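Local coordinates for protein aminoacyltransferase FemA (Staphylococcus aureus, PDB 1LRZ) that adds glycines 2 and 3 of the pentaglycine interpeptide bridge of the staphylococcal cell wall, taking them from glycyl-tRNA, at residues A[9-12]-A[13-17]; A[94-97]-A[98-102]; A[115-118]-A[119-123]; A[174-177]-A[178-181]; A[345-348]-A[349-353]. All coordinates share one frame; numbering follows the deposited sequence.

Contact 1: A[9-12]-A[13-17]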
loop_
_atom_site.group_PDB
_atom_site.type_symbol
_atom_site.label_atom_id
_atom_site.label_comp_id
_atom_site.label_asym_id
_atom_site.label_seq_id
_atom_site.Cartn_x
_atom_site.Cartn_y
_atom_site.Cartn_z
ATOM N N LYS A 9 18.001 -14.041 -11.000
ATOM C CA LYS A 9 17.858 -14.930 -9.855
ATOM C C LYS A 9 18.614 -14.384 -8.642
ATOM O O LYS A 9 18.071 -14.308 -7.543
ATOM C CB LYS A 9 18.364 -16.327 -10.229
ATOM C CG LYS A 9 18.258 -17.353 -9.116
ATOM C CD LYS A 9 18.924 -18.667 -9.520
ATOM C CE LYS A 9 19.073 -19.615 -8.340
ATOM N NZ LYS A 9 19.857 -20.824 -8.728
ATOM N N GLU A 10 19.865 -13.993 -8.847
ATOM C CA GLU A 10 20.663 -13.450 -7.753
ATOM C C GLU A 10 20.009 -12.188 -7.207
ATOM O O GLU A 10 19.960 -11.983 -6.006
ATOM C CB GLU A 10 22.070 -13.069 -8.225
ATOM C CG GLU A 10 22.839 -14.166 -8.915
ATOM C CD GLU A 10 24.203 -13.687 -9.363
ATOM O OE1 GLU A 10 24.277 -12.602 -9.972
ATOM O OE2 GLU A 10 25.197 -14.391 -9.105
ATOM N N PHE A 11 19.564 -11.329 -8.119
ATOM C CA PHE A 11 18.936 -10.066 -7.772
ATOM C C PHE A 11 17.714 -10.287 -6.891
ATOM O O PHE A 11 17.621 -9.731 -5.803
ATOM C CB PHE A 11 18.496 -9.332 -9.034
ATOM C CG PHE A 11 17.853 -8.007 -8.759
ATOM C CD1 PHE A 11 18.614 -6.933 -8.306
ATOM C CD2 PHE A 11 16.489 -7.828 -8.965
ATOM C CE1 PHE A 11 18.026 -5.691 -8.064
ATOM C CE2 PHE A 11 15.884 -6.590 -8.725
ATOM C CZ PHE A 11 16.652 -5.519 -8.276
ATOM N N GLY A 12 16.786 -11.103 -7.376
ATOM C CA GLY A 12 15.568 -11.390 -6.634
ATOM C C GLY A 12 15.790 -12.001 -5.259
ATOM O O GLY A 12 15.126 -11.616 -4.278
ATOM N N ALA A 13 16.714 -12.955 -5.181
ATOM C CA ALA A 13 17.008 -13.624 -3.920
ATOM C C ALA A 13 17.544 -12.638 -2.893
ATOM O O ALA A 13 17.141 -12.658 -1.719
ATOM C CB ALA A 13 18.023 -14.751 -4.145
ATOM N N PHE A 14 18.455 -11.772 -3.325
ATOM C CA PHE A 14 19.019 -10.800 -2.396
ATOM C C PHE A 14 18.002 -9.768 -1.931
ATOM O O PHE A 14 17.843 -9.539 -0.732
ATOM C CB PHE A 14 20.194 -10.054 -3.014
ATOM C CG PHE A 14 20.752 -8.995 -2.121
ATOM C CD1 PHE A 14 21.447 -9.341 -0.968
ATOM C CD2 PHE A 14 20.582 -7.647 -2.431
ATOM C CE1 PHE A 14 21.975 -8.360 -0.131
ATOM C CE2 PHE A 14 21.100 -6.655 -1.611
ATOM C CZ PHE A 14 21.803 -7.008 -0.453
ATOM N N THR A 15 17.302 -9.141 -2.867
ATOM C CA THR A 15 16.335 -8.125 -2.461
ATOM C C THR A 15 15.198 -8.672 -1.574
ATOM O O THR A 15 14.725 -7.965 -0.687
ATOM C CB THR A 15 15.769 -7.395 -3.684
ATOM O OG1 THR A 15 15.138 -8.339 -4.562
ATOM C CG2 THR A 15 16.907 -6.679 -4.424
ATOM N N ASP A 16 14.781 -9.921 -1.791
ATOM C CA ASP A 16 13.730 -10.529 -0.969
ATOM C C ASP A 16 14.179 -10.701 0.484
ATOM O O ASP A 16 13.351 -10.792 1.384
ATOM C CB ASP A 16 13.339 -11.921 -1.488
ATOM C CG ASP A 16 12.283 -11.884 -2.577
ATOM O OD1 ASP A 16 11.917 -12.978 -3.054
ATOM O OD2 ASP A 16 11.815 -10.786 -2.956
ATOM N N SER A 17 15.486 -10.758 0.712
ATOM C CA SER A 17 15.997 -10.963 2.059
ATOM C C SER A 17 16.364 -9.691 2.803
ATOM O O SER A 17 16.774 -9.750 3.951
ATOM C CB SER A 17 17.237 -11.866 2.011
ATOM O OG SER A 17 18.348 -11.176 1.444
#

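Contact 2: A[94-97]-A[98-102]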
loop_
_atom_site.group_PDB
_atom_site.type_symbol
_atom_site.label_atom_id
_atom_site.label_comp_id
_atom_site.label_asym_id
_atom_site.label_seq_id
_atom_site.Cartn_x
_atom_site.Cartn_y
_atom_site.Cartn_z
ATOM N N SER A 94 28.546 5.278 -10.379
ATOM C CA SER A 94 28.878 6.427 -11.206
ATOM C C SER A 94 29.761 5.963 -12.364
ATOM O O SER A 94 29.501 6.298 -13.519
ATOM C CB SER A 94 29.623 7.480 -10.382
ATOM O OG SER A 94 28.781 8.028 -9.381
ATOM N N LYS A 95 30.798 5.185 -12.049
ATOM C CA LYS A 95 31.712 4.668 -13.070
ATOM C C LYS A 95 30.945 3.790 -14.049
ATOM O O LYS A 95 31.179 3.816 -15.261
ATOM C CB LYS A 95 32.815 3.830 -12.434
ATOM C CG LYS A 95 33.707 4.565 -11.457
ATOM C CD LYS A 95 34.772 3.617 -10.908
ATOM C CE LYS A 95 35.590 4.275 -9.808
ATOM N NZ LYS A 95 36.586 3.324 -9.231
ATOM N N TYR A 96 30.030 2.999 -13.507
ATOM C CA TYR A 96 29.227 2.107 -14.322
ATOM C C TYR A 96 28.374 2.884 -15.327
ATOM O O TYR A 96 28.401 2.591 -16.525
ATOM C CB TYR A 96 28.310 1.254 -13.439
ATOM C CG TYR A 96 27.486 0.271 -14.225
ATOM C CD1 TYR A 96 28.024 -0.961 -14.619
ATOM C CD2 TYR A 96 26.182 0.580 -14.605
ATOM C CE1 TYR A 96 27.275 -1.863 -15.378
ATOM C CE2 TYR A 96 25.428 -0.306 -15.359
ATOM C CZ TYR A 96 25.981 -1.525 -15.742
ATOM O OH TYR A 96 25.235 -2.405 -16.487
ATOM N N VAL A 97 27.622 3.877 -14.865
ATOM C CA VAL A 97 26.784 4.594 -15.813
ATOM C C VAL A 97 27.596 5.409 -16.819
ATOM O O VAL A 97 27.104 5.694 -17.906
ATOM C CB VAL A 97 25.743 5.500 -15.118
ATOM C CG1 VAL A 97 24.785 4.632 -14.294
ATOM C CG2 VAL A 97 26.436 6.553 -14.258
ATOM N N LYS A 98 28.834 5.763 -16.474
ATOM C CA LYS A 98 29.676 6.521 -17.402
ATOM C C LYS A 98 30.104 5.636 -18.564
ATOM O O LYS A 98 30.571 6.122 -19.593
ATOM C CB LYS A 98 30.908 7.082 -16.697
ATOM C CG LYS A 98 30.594 8.214 -15.730
ATOM C CD LYS A 98 31.822 8.636 -14.927
ATOM C CE LYS A 98 31.452 9.722 -13.913
ATOM N NZ LYS A 98 32.618 10.184 -13.115
ATOM N N LYS A 99 29.951 4.327 -18.390
ATOM C CA LYS A 99 30.287 3.377 -19.443
ATOM C C LYS A 99 29.107 3.268 -20.399
ATOM O O LYS A 99 29.222 2.695 -21.474
ATOM C CB LYS A 99 30.546 1.986 -18.857
ATOM C CG LYS A 99 31.874 1.836 -18.146
ATOM C CD LYS A 99 32.007 0.450 -17.517
ATOM C CE LYS A 99 33.250 0.390 -16.639
ATOM N NZ LYS A 99 33.394 -0.925 -15.953
ATOM N N HIS A 100 27.963 3.810 -20.001
ATOM C CA HIS A 100 26.780 3.700 -20.835
ATOM C C HIS A 100 26.187 5.024 -21.287
ATOM O O HIS A 100 24.969 5.160 -21.412
ATOM C CB HIS A 100 25.734 2.858 -20.109
ATOM C CG HIS A 100 26.185 1.454 -19.833
ATOM N ND1 HIS A 100 26.095 0.445 -20.769
ATOM C CD2 HIS A 100 26.742 0.897 -18.730
ATOM C CE1 HIS A 100 26.574 -0.673 -20.254
ATOM N NE2 HIS A 100 26.972 -0.427 -19.017
ATOM N N ARG A 101 27.070 5.989 -21.531
ATOM C CA ARG A 101 26.695 7.311 -22.036
ATOM C C ARG A 101 25.629 8.013 -21.196
ATOM O O ARG A 101 24.697 8.631 -21.723
ATOM C CB ARG A 101 26.219 7.181 -23.494
ATOM C CG ARG A 101 27.268 6.538 -24.425
ATOM C CD ARG A 101 26.845 6.472 -25.908
ATOM N NE ARG A 101 27.966 6.022 -26.735
ATOM C CZ ARG A 101 28.000 6.063 -28.065
ATOM N NH1 ARG A 101 29.079 5.624 -28.713
ATOM N NH2 ARG A 101 26.962 6.537 -28.752
ATOM N N CYS A 102 25.777 7.926 -19.882
ATOM C CA CYS A 102 24.824 8.564 -19.004
ATOM C C CYS A 102 25.023 10.073 -19.028
ATOM O O CYS A 102 26.159 10.557 -19.028
ATOM C CB CYS A 102 25.003 8.038 -17.579
ATOM S SG CYS A 102 23.922 8.827 -16.372
#

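Contact 3: A[115-118]-A[119-123]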
loop_
_atom_site.group_PDB
_atom_site.type_symbol
_atom_site.label_atom_id
_atom_site.label_comp_id
_atom_site.label_asym_id
_atom_site.label_seq_id
_atom_site.Cartn_x
_atom_site.Cartn_y
_atom_site.Cartn_z
ATOM N N TYR A 115 10.991 10.407 11.345
ATOM C CA TYR A 115 9.722 9.772 11.699
ATOM C C TYR A 115 8.842 10.895 12.232
ATOM O O TYR A 115 9.321 11.759 12.958
ATOM C CB TYR A 115 9.920 8.736 12.803
ATOM C CG TYR A 115 10.855 7.625 12.409
ATOM C CD1 TYR A 115 12.107 7.485 13.016
ATOM C CD2 TYR A 115 10.491 6.714 11.418
ATOM C CE1 TYR A 115 12.976 6.454 12.637
ATOM C CE2 TYR A 115 11.344 5.685 11.035
ATOM C CZ TYR A 115 12.580 5.562 11.643
ATOM O OH TYR A 115 13.405 4.541 11.258
ATOM N N LEU A 116 7.565 10.887 11.867
ATOM C CA LEU A 116 6.635 11.920 12.322
ATOM C C LEU A 116 5.312 11.276 12.706
ATOM O O LEU A 116 5.110 10.088 12.441
ATOM C CB LEU A 116 6.367 12.934 11.194
ATOM C CG LEU A 116 7.586 13.679 10.618
ATOM C CD1 LEU A 116 8.180 12.903 9.443
ATOM C CD2 LEU A 116 7.165 15.043 10.145
ATOM N N ASN A 117 4.423 12.041 13.340
ATOM C CA ASN A 117 3.085 11.523 13.631
ATOM C C ASN A 117 2.214 12.133 12.537
ATOM O O ASN A 117 2.696 12.940 11.734
ATOM C CB ASN A 117 2.574 11.928 15.030
ATOM C CG ASN A 117 2.539 13.445 15.252
ATOM O OD1 ASN A 117 2.312 14.229 14.331
ATOM N ND2 ASN A 117 2.734 13.849 16.503
ATOM N N HIS A 118 0.939 11.764 12.484
ATOM C CA HIS A 118 0.073 12.293 11.440
ATOM C C HIS A 118 -0.395 13.725 11.634
ATOM O O HIS A 118 -1.279 14.185 10.911
ATOM C CB HIS A 118 -1.125 11.373 11.229
ATOM C CG HIS A 118 -0.763 10.058 10.606
ATOM N ND1 HIS A 118 0.116 9.174 11.197
ATOM C CD2 HIS A 118 -1.186 9.461 9.464
ATOM C CE1 HIS A 118 0.212 8.086 10.453
ATOM N NE2 HIS A 118 -0.569 8.234 9.394
ATOM N N ASP A 119 0.193 14.420 12.606
ATOM C CA ASP A 119 -0.131 15.818 12.858
ATOM C C ASP A 119 1.031 16.642 12.311
ATOM O O ASP A 119 1.055 17.863 12.444
ATOM C CB ASP A 119 -0.278 16.082 14.358
ATOM C CG ASP A 119 -1.566 15.504 14.940
ATOM O OD1 ASP A 119 -1.658 15.415 16.178
ATOM O OD2 ASP A 119 -2.491 15.152 14.180
ATOM N N GLY A 120 2.006 15.964 11.711
ATOM C CA GLY A 120 3.147 16.668 11.151
ATOM C C GLY A 120 4.269 17.006 12.120
ATOM O O GLY A 120 5.154 17.797 11.789
ATOM N N GLU A 121 4.246 16.413 13.308
ATOM C CA GLU A 121 5.290 16.663 14.296
ATOM C C GLU A 121 6.383 15.597 14.216
ATOM O O GLU A 121 6.093 14.393 14.205
ATOM C CB GLU A 121 4.690 16.662 15.702
ATOM C CG GLU A 121 3.574 17.674 15.871
ATOM C CD GLU A 121 2.940 17.625 17.250
ATOM O OE1 GLU A 121 2.782 18.703 17.860
ATOM O OE2 GLU A 121 2.597 16.517 17.722
ATOM N N ILE A 122 7.639 16.028 14.166
ATOM C CA ILE A 122 8.741 15.078 14.105
ATOM C C ILE A 122 8.816 14.299 15.421
ATOM O O ILE A 122 8.838 14.888 16.504
ATOM C CB ILE A 122 10.082 15.790 13.864
ATOM C CG1 ILE A 122 10.086 16.421 12.464
ATOM C CG2 ILE A 122 11.242 14.804 14.053
ATOM C CD1 ILE A 122 11.275 17.345 12.202
ATOM N N THR A 123 8.829 12.975 15.328
ATOM C CA THR A 123 8.903 12.148 16.523
ATOM C C THR A 123 10.300 11.560 16.711
ATOM O O THR A 123 10.636 11.101 17.802
ATOM C CB THR A 123 7.875 10.986 16.495
ATOM O OG1 THR A 123 8.003 10.255 15.270
ATOM C CG2 THR A 123 6.454 11.523 16.617
HETATM O O HOH W 1 6.258 8.398 14.892
#

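Contact 4: A[174-177]-A[178-181]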
loop_
_atom_site.group_PDB
_atom_site.type_symbol
_atom_site.label_atom_id
_atom_site.label_comp_id
_atom_site.label_asym_id
_atom_site.label_seq_id
_atom_site.Cartn_x
_atom_site.Cartn_y
_atom_site.Cartn_z
ATOM N N ASN A 174 -5.453 -1.002 18.989
ATOM C CA ASN A 174 -4.727 0.253 18.827
ATOM C C ASN A 174 -5.379 1.231 17.849
ATOM O O ASN A 174 -4.884 2.337 17.675
ATOM C CB ASN A 174 -3.269 -0.021 18.400
ATOM C CG ASN A 174 -2.485 -0.781 19.464
ATOM O OD1 ASN A 174 -2.912 -0.853 20.615
ATOM N ND2 ASN A 174 -1.325 -1.341 19.086
ATOM N N MET A 175 -6.468 0.818 17.198
ATOM C CA MET A 175 -7.186 1.697 16.269
ATOM C C MET A 175 -7.931 2.730 17.107
ATOM O O MET A 175 -8.188 2.492 18.285
ATOM C CB MET A 175 -8.249 0.926 15.461
ATOM C CG MET A 175 -7.738 -0.009 14.369
ATOM S SD MET A 175 -9.101 -0.840 13.497
ATOM C CE MET A 175 -8.179 -2.033 12.484
ATOM N N ASP A 176 -8.286 3.869 16.514
ATOM C CA ASP A 176 -9.057 4.844 17.271
ATOM C C ASP A 176 -10.529 4.388 17.237
ATOM O O ASP A 176 -10.887 3.446 16.509
ATOM C CB ASP A 176 -8.856 6.274 16.723
ATOM C CG ASP A 176 -9.430 6.488 15.317
ATOM O OD1 ASP A 176 -9.255 7.603 14.791
ATOM O OD2 ASP A 176 -10.056 5.584 14.742
ATOM N N GLY A 177 -11.375 5.024 18.038
ATOM C CA GLY A 177 -12.771 4.621 18.107
ATOM C C GLY A 177 -13.492 4.407 16.790
ATOM O O GLY A 177 -14.164 3.392 16.594
ATOM N N LEU A 178 -13.361 5.367 15.881
ATOM C CA LEU A 178 -14.024 5.283 14.589
ATOM C C LEU A 178 -13.532 4.091 13.741
ATOM O O LEU A 178 -14.346 3.360 13.172
ATOM C CB LEU A 178 -13.838 6.609 13.841
ATOM C CG LEU A 178 -14.688 6.862 12.593
ATOM C CD1 LEU A 178 -16.176 6.663 12.908
ATOM C CD2 LEU A 178 -14.418 8.282 12.089
ATOM N N ARG A 179 -12.219 3.874 13.657
ATOM C CA ARG A 179 -11.726 2.742 12.862
ATOM C C ARG A 179 -12.093 1.393 13.475
ATOM O O ARG A 179 -12.456 0.457 12.771
ATOM C CB ARG A 179 -10.203 2.822 12.669
ATOM C CG ARG A 179 -9.797 3.808 11.584
ATOM C CD ARG A 179 -10.086 5.217 12.060
ATOM N NE ARG A 179 -10.571 6.041 10.982
ATOM C CZ ARG A 179 -10.709 7.354 11.046
ATOM N NH1 ARG A 179 -11.163 7.991 9.985
ATOM N NH2 ARG A 179 -10.387 8.025 12.151
ATOM N N LYS A 180 -11.989 1.289 14.792
ATOM C CA LYS A 180 -12.344 0.053 15.484
ATOM C C LYS A 180 -13.823 -0.270 15.236
ATOM O O LYS A 180 -14.174 -1.396 14.885
ATOM C CB LYS A 180 -12.107 0.227 16.986
ATOM C CG LYS A 180 -12.344 -1.007 17.844
ATOM C CD LYS A 180 -11.729 -0.755 19.222
ATOM C CE LYS A 180 -11.549 -2.014 20.061
ATOM N NZ LYS A 180 -10.876 -1.687 21.376
ATOM N N ARG A 181 -14.689 0.723 15.416
ATOM C CA ARG A 181 -16.116 0.515 15.226
ATOM C C ARG A 181 -16.451 0.051 13.811
ATOM O O ARG A 181 -17.193 -0.915 13.629
ATOM C CB ARG A 181 -16.902 1.798 15.544
ATOM C CG ARG A 181 -18.393 1.680 15.223
ATOM C CD ARG A 181 -19.215 2.870 15.756
ATOM N NE ARG A 181 -20.608 2.796 15.313
ATOM C CZ ARG A 181 -21.525 3.729 15.559
ATOM N NH1 ARG A 181 -22.767 3.579 15.109
ATOM N NH2 ARG A 181 -21.203 4.808 16.263
#

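Contact 5: A[345-348]-A[349-353]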
loop_
_atom_site.group_PDB
_atom_site.type_symbol
_atom_site.label_atom_id
_atom_site.label_comp_id
_atom_site.label_asym_id
_atom_site.label_seq_id
_atom_site.Cartn_x
_atom_site.Cartn_y
_atom_site.Cartn_z
ATOM N N VAL A 345 -11.674 -3.929 2.957
ATOM C CA VAL A 345 -10.489 -4.076 2.115
ATOM C C VAL A 345 -9.204 -3.974 2.952
ATOM O O VAL A 345 -8.322 -4.826 2.848
ATOM C CB VAL A 345 -10.452 -2.997 1.002
ATOM C CG1 VAL A 345 -9.092 -3.034 0.275
ATOM C CG2 VAL A 345 -11.574 -3.258 -0.011
ATOM N N GLN A 346 -9.099 -2.938 3.781
ATOM C CA GLN A 346 -7.908 -2.768 4.607
ATOM C C GLN A 346 -7.744 -3.939 5.581
ATOM O O GLN A 346 -6.637 -4.459 5.756
ATOM C CB GLN A 346 -7.969 -1.454 5.402
ATOM C CG GLN A 346 -7.913 -0.155 4.557
ATOM C CD GLN A 346 -6.699 -0.109 3.643
ATOM O OE1 GLN A 346 -5.576 -0.423 4.055
ATOM N NE2 GLN A 346 -6.914 0.301 2.404
ATOM N N TRP A 347 -8.838 -4.366 6.210
ATOM C CA TRP A 347 -8.732 -5.455 7.174
ATOM C C TRP A 347 -8.252 -6.753 6.532
ATOM O O TRP A 347 -7.486 -7.509 7.137
ATOM C CB TRP A 347 -10.067 -5.686 7.880
ATOM C CG TRP A 347 -9.959 -6.601 9.068
ATOM C CD1 TRP A 347 -10.683 -7.739 9.295
ATOM C CD2 TRP A 347 -9.099 -6.439 10.209
ATOM N NE1 TRP A 347 -10.325 -8.296 10.497
ATOM C CE2 TRP A 347 -9.355 -7.526 11.076
ATOM C CE3 TRP A 347 -8.130 -5.496 10.570
ATOM C CZ2 TRP A 347 -8.689 -7.679 12.301
ATOM C CZ3 TRP A 347 -7.468 -5.648 11.786
ATOM C CH2 TRP A 347 -7.746 -6.740 12.633
ATOM N N GLU A 348 -8.701 -7.013 5.307
ATOM C CA GLU A 348 -8.290 -8.229 4.608
ATOM C C GLU A 348 -6.776 -8.250 4.396
ATOM O O GLU A 348 -6.122 -9.259 4.646
ATOM C CB GLU A 348 -8.995 -8.332 3.245
ATOM C CG GLU A 348 -8.513 -9.484 2.333
ATOM C CD GLU A 348 -9.050 -10.850 2.749
ATOM O OE1 GLU A 348 -10.259 -10.951 3.057
ATOM O OE2 GLU A 348 -8.271 -11.835 2.754
ATOM N N MET A 349 -6.219 -7.132 3.951
ATOM C CA MET A 349 -4.792 -7.089 3.668
ATOM C C MET A 349 -3.898 -6.962 4.901
ATOM O O MET A 349 -2.769 -7.449 4.900
ATOM C CB MET A 349 -4.517 -6.005 2.628
ATOM C CG MET A 349 -5.246 -6.294 1.282
ATOM S SD MET A 349 -4.985 -7.987 0.590
ATOM C CE MET A 349 -3.298 -8.005 0.521
ATOM N N ILE A 350 -4.392 -6.317 5.953
ATOM C CA ILE A 350 -3.622 -6.230 7.189
ATOM C C ILE A 350 -3.519 -7.674 7.708
ATOM O O ILE A 350 -2.462 -8.104 8.186
ATOM C CB ILE A 350 -4.347 -5.367 8.250
ATOM C CG1 ILE A 350 -4.205 -3.885 7.890
ATOM C CG2 ILE A 350 -3.806 -5.675 9.634
ATOM C CD1 ILE A 350 -5.002 -2.957 8.790
ATOM N N ASN A 351 -4.621 -8.422 7.604
ATOM C CA ASN A 351 -4.623 -9.814 8.057
ATOM C C ASN A 351 -3.758 -10.695 7.175
ATOM O O ASN A 351 -3.146 -11.657 7.660
ATOM C CB ASN A 351 -6.051 -10.359 8.132
ATOM C CG ASN A 351 -6.662 -10.147 9.509
ATOM O OD1 ASN A 351 -6.284 -10.822 10.469
ATOM N ND2 ASN A 351 -7.581 -9.183 9.621
ATOM N N TYR A 352 -3.707 -10.371 5.881
ATOM C CA TYR A 352 -2.871 -11.123 4.960
ATOM C C TYR A 352 -1.440 -11.054 5.517
ATOM O O TYR A 352 -0.778 -12.079 5.699
ATOM C CB TYR A 352 -2.912 -10.492 3.568
ATOM C CG TYR A 352 -2.037 -11.205 2.552
ATOM C CD1 TYR A 352 -2.604 -11.978 1.532
ATOM C CD2 TYR A 352 -0.638 -11.116 2.619
ATOM C CE1 TYR A 352 -1.798 -12.645 0.596
ATOM C CE2 TYR A 352 0.176 -11.778 1.696
ATOM C CZ TYR A 352 -0.412 -12.539 0.689
ATOM O OH TYR A 352 0.382 -13.197 -0.219
ATOM N N ALA A 353 -0.977 -9.836 5.800
ATOM C CA ALA A 353 0.372 -9.623 6.335
ATOM C C ALA A 353 0.611 -10.371 7.657
ATOM O O ALA A 353 1.652 -11.014 7.834
ATOM C CB ALA A 353 0.633 -8.122 6.529
#

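Contact 1: A[9-12]-A[13-17]
Thr15 lies one helical turn beyond Phe11, and its methyl sits over a face of the phenyl ring. This is a CH-pi contact: CG2 stands 4.1 Å from the centroid of the Phe11 ring, 18° off the ring normal and shifted a little toward the rim near CE1 and CZ. Phe11 sends CG anti to the backbone N (chi1 -179°), which swings the ring out from the helix with one face turned to that methyl.

The backbone bonds are those of a regular alpha helix. Ala13 N, Phe14 N, Thr15 N and Asp16 N each return to the carbonyl four residues earlier, the straightest being Thr15 N to Phe11 O at 3.0 Å and 177°. Near the C-terminal end, Ser17 N and OG both donate to Phe14 O, OG at 2.8 Å.

Charged ends turn outward to other parts of the fold: Glu10 pairs with Lys46 and Asp16 with Arg235, both as salt bridges. Phe11 and Phe14 reach strand 52-63.

The chemistry is that of an amphipathic helix, with an aromatic and methyl face against the sheet. The hydroxyl of buried Thr15 pairs with Gln25 O, with Phe11 O also near enough to compete for its proton.

Contact 2: A[94-97]-A[98-102]
His100 turns back over Tyr96 at the end of helix 83-98, and its side chain can be followed outward atom by atom. CB lies 3.8 Å from Val97 O. With CG anti to the carbonyl carbon (chi1 -62°), the ring swings back toward the last helical turn instead of out along the chain. CD2 then comes within 3.2 Å of Tyr96 O, which sits at the edge of the imidazole near its plane. Beyond it, NE2 lies over a face of the phenol ring, 3.6 Å from Tyr96 CZ. The two rings are oblique, with planes at 46°, so this is neither a stack nor a T-shaped pair. His41 adds an edge-to-face contact with the same imidazole.

Val97 O ties the loop down. It accepts from His100 N at 2.9 Å and from Cys102 N at 3.3 Å, the two donors arriving from opposite faces of the carbonyl plane. Beside this, Cys102 CB packs 3.6 Å from Val97 CB, and both side chains, like His100, touch Phe70 of strand 67-78.

The backbone bonds shorten in span here: Lys98 N reaches Ser94 O, but Lys99 N makes its better bond to Tyr96 O, three residues back, and a weak one to Lys95 O.

Chemically, one carbonyl with two donors closes the helix end, while an aromatic pair and a small apolar patch hold the turn inward. The lysines stay on the exposed side, leaving the chain set to enter strand 102-107.

Contact 3: A[115-118]-A[119-123]
Asn117 and Glu121 face each other across the turn of a beta hairpin, and the tight part of the contact centres on the asparagine amide. Its OD1 accepts from Asp119 N at 2.7 Å and from Glu121 N at 3.1 Å, the donors approaching from opposite faces of the amide plane. The same amide gives a proton through ND2 to Glu121 OE2 at 2.9 Å, in the amide plane and on the anti lone pair of the carboxylate. Asn117 can do this because CG sits between its backbone N and carbonyl carbon (chi1 57°), folding the amide back over the loop. Underneath, a type I turn from Asn117 to Gly120 is closed by Gly120 N to Asn117 O, and Asn117 N bonds to Glu121 O. Gly120 takes positive phi (84°), a backbone shape that suits a residue without CB.

Farther along, the side chains of the non-hydrogen-bonded pair Leu116 and Ile122 diverge and touch lightly, Leu116 CD2 lying 4.0 Å from Ile122 CG1. Thr123 N to Tyr115 O, at 2.7 Å, keeps the strands together here. On the solvent side, a water accepts from Thr123 OG1 at 2.6 Å and donates to Leu116 O, bridging the strands where no direct bond joins that pair of atoms.

The hairpin forms the edge of a mixed sheet. Strand 112-116 runs antiparallel to 389-393, where Leu116 meets Ile390, while His118 reaches across to Ser159 and packs on helix 377-384, to which Asp119 adds a salt bridge with Lys384.

Contact 4: A[174-177]-A[178-181]
Helix 177-187 starts here, with Asp176 as its N-cap. The carboxylate OD2 accepts from Arg179 N at 3.0 Å, the standard capping bond to the residue three further on, although OD2 is crowded in the model and its exact place is less sure. Asp176 reaches the amide because CG lies between its backbone N and carbonyl carbon (chi1 67°), which turns the carboxylate back over the first turn.

The other oxygen takes the arginine side chain. Arg179 NH2 donates to Asp176 OD1 at 2.9 Å in a salt bridge that uses the syn lone pair and lies in the guanidinium plane, the two flat groups being only 26° apart. To get there the arginine chain bends at chi2 and chi3 and doubles back toward the cap. Leu178 CD2 rests over one face of the guanidinium, 3.7 Å above its plane.

The backbone takes up the helical pattern at once: Lys180 N bonds to Asp176 O at 3.0 Å, nearly straight at 173°, and Arg181 N bonds to Gly177 O.

Met175, just before the cap, packs against the same turn from its buried side. Its CB is 3.9 Å from Arg179 CB, and its extended chain carries SD to 3.7 Å from Arg179 O. Tyr386 touches both Met175 and Arg179.

One aspartate thus serves a backbone N-H and a guanidinium together, and its negative charge probably also interacts favourably with the helix dipole. The arrangement is that of an aspartate N-cap reinforced by a salt bridge within the first helical turn.

Contact 5: A[345-348]-A[349-353]
The Trp347 indole carries the Asn351 amide over one of its faces, the two planes almost perpendicular at 87°. Asn351 CG stands 4.0 Å above the indole, offset toward the rim, and ND2 points down at the ring. The nitrogen is modelled too near the ring atoms, so its exact place is doubtful, as is its apparent bond to Trp347 O. Ile350 CG2 approaches the indole obliquely, 4.2 Å from Trp347 CZ3. Trp347 holds CG anti to the backbone N (chi1 -169°), which leans the indole toward the following turn, within reach of Ile350 and Asn351.

Beneath the side chains the backbone bonds are regular. Asn351 N donates to Trp347 O at 3.0 Å and Ile350 N to Gln346 O at 2.9 Å, the latter running almost in line with the carbonyl. Tyr352 N reaches Glu348 O, whereas Met349 N to Val345 O is longer, at 3.3 Å, and weak. Alongside, Ile350 CG1 lies 3.3 Å from Gln346 O, and Met349 CG rests near Val345 O.

Helix 341-355 is the crossover of a beta-alpha-beta unit between strands 325-332 and 360-365. Val345, Met349 and Tyr352 lie against strands 236-244 and 310-320, and Gln346 OE1 bonds to Tyr361 of strand 360-365. The indole faces another way, packing on Ala168, Ile171 and Ile172 of helix 168-173.

How the contacts relate
Contact 4 is a surface contact and the other four are partly buried, contact 5 lying nearest the middle of the chain. Only contacts 4 and 5 touch, where Met175 CE meets Trp347 CZ3 at 3.8 Å, joining the start of helix 177-187 to helix 341-355. Contacts 1 and 2 both pack on strands of the seven-stranded sheet; contact 3 edges the nine-stranded one, against which helix 341-355 of contact 5 also packs. The chemistry follows the setting: a ring takes a methyl in 1, an imidazole in 2 and an amide in 5, but side-chain amide and carboxylate bonds hold the hairpin turn of 3, and a carboxylate with an arginine salt bridge the N-cap of 4.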